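Local coordinates for protein diaminopimelate decarboxylase (Psychromonas ingrahamii, PDB 4XG1) that probably decarboxylates meso-diaminopimelate to L-lysine, the last step of the diaminopimelate route, using pyridoxal 5'-phosphate as cofactor, at residues B[135-138]-B[139-143]. Sequence-based numbering, arbitrary orientation.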
# COMPACT_ATOMS: atom_id res chain seq x y z
N ASN B 135 8.90 -4.18 -30.35
CA ASN B 135 9.51 -4.47 -31.62
C ASN B 135 10.96 -4.01 -31.62
O ASN B 135 11.84 -4.72 -32.13
CB ASN B 135 8.76 -3.77 -32.74
CG ASN B 135 9.31 -4.10 -34.11
OD1 ASN B 135 9.12 -5.20 -34.63
ND2 ASN B 135 10.02 -3.14 -34.69
N SER B 136 11.19 -2.83 -31.06
CA SER B 136 12.52 -2.27 -30.98
C SER B 136 13.48 -3.13 -30.15
O SER B 136 14.64 -3.34 -30.53
CB SER B 136 12.42 -0.88 -30.40
OG SER B 136 13.71 -0.33 -30.17
N VAL B 137 13.00 -3.67 -29.03
CA VAL B 137 13.82 -4.53 -28.18
C VAL B 137 14.00 -5.93 -28.78
O VAL B 137 15.07 -6.52 -28.70
CB VAL B 137 13.20 -4.63 -26.75
CG1 VAL B 137 13.76 -5.81 -25.96
CG2 VAL B 137 13.43 -3.33 -26.00
N ALA B 138 12.93 -6.47 -29.36
CA ALA B 138 12.97 -7.77 -30.07
C ALA B 138 13.99 -7.73 -31.22
O ALA B 138 14.74 -8.68 -31.46
CB ALA B 138 11.61 -8.07 -30.62
N LYS B 139 13.99 -6.61 -31.91
CA LYS B 139 14.90 -6.36 -33.00
C LYS B 139 16.31 -6.46 -32.44
O LYS B 139 17.10 -7.26 -32.92
CB LYS B 139 14.63 -4.96 -33.57
CG LYS B 139 15.42 -4.62 -34.83
CD LYS B 139 15.31 -3.16 -35.21
CE LYS B 139 16.41 -2.73 -36.18
NZ LYS B 139 16.67 -1.26 -36.13
N ALA B 140 16.61 -5.68 -31.41
CA ALA B 140 17.94 -5.68 -30.85
C ALA B 140 18.41 -7.07 -30.39
O ALA B 140 19.61 -7.31 -30.34
CB ALA B 140 18.04 -4.68 -29.71
N LEU B 141 17.50 -7.97 -30.04
CA LEU B 141 17.86 -9.31 -29.61
C LEU B 141 17.73 -10.29 -30.73
O LEU B 141 17.92 -11.48 -30.52
CB LEU B 141 16.92 -9.79 -28.45
CG LEU B 141 17.01 -9.10 -27.08
CD1 LEU B 141 15.91 -9.65 -26.17
CD2 LEU B 141 18.37 -9.27 -26.43
N ASN B 142 17.33 -9.82 -31.89
CA ASN B 142 16.99 -10.68 -33.01
C ASN B 142 16.07 -11.86 -32.70
O ASN B 142 16.32 -12.99 -33.13
CB ASN B 142 18.26 -11.12 -33.74
CG ASN B 142 18.32 -10.56 -35.14
OD1 ASN B 142 17.48 -10.89 -35.96
ND2 ASN B 142 19.26 -9.65 -35.39
N VAL B 143 14.98 -11.58 -32.00
CA VAL B 143 13.90 -12.58 -31.84
C VAL B 143 12.60 -11.99 -32.36
O VAL B 143 12.54 -10.82 -32.71
CB VAL B 143 13.68 -13.02 -30.37
CG1 VAL B 143 14.81 -13.93 -29.91
CG2 VAL B 143 13.54 -11.80 -29.44
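Near the C-terminal end of helix 128-140, Asn135 O accepts a hydrogen bond from the backbone N of Lys139 at 2.9 Å, and a clear Schellman C-cap follows. The Asn135 side chain is engaged elsewhere: OD1 takes a hydrogen bond from the N of Phe191. Ser136 continues the helical pattern, its O accepting a hydrogen bond from the N of Ala140 at 3.2 Å with a nearly straight N-H...O angle of 163°. At Val137 the O still meets the N of Leu141 (3.1 Å), but the bond is more bent. Here the side chains add an apolar touch, Val137 CG1 to Leu141 CD1 at 4.4 Å; with CG anti to its carbonyl carbon (chi1 -68°), Leu141 also lays CG against Val137 O. Ala138 carries the closure. Its O accepts a hydrogen bond from the N of Val143, five residues on, at 3.0 Å, with a weak second bond from Leu141 N, while Asn142 N turns back to Lys139 O at 2.8 Å. Asn142 makes the reversal with a positive phi of 48°. Ala138 CB approaches Val143 CG2 at 4.4 Å, the apolar contact that often accompanies this motif. The cap ends the helix of a beta-alpha-beta unit in the TIM barrel, leading towards strand 145-152; Val137 and Leu141 pack on helix 109-117, and Ala138 rests on Phe191 in the loop before strand 192-198.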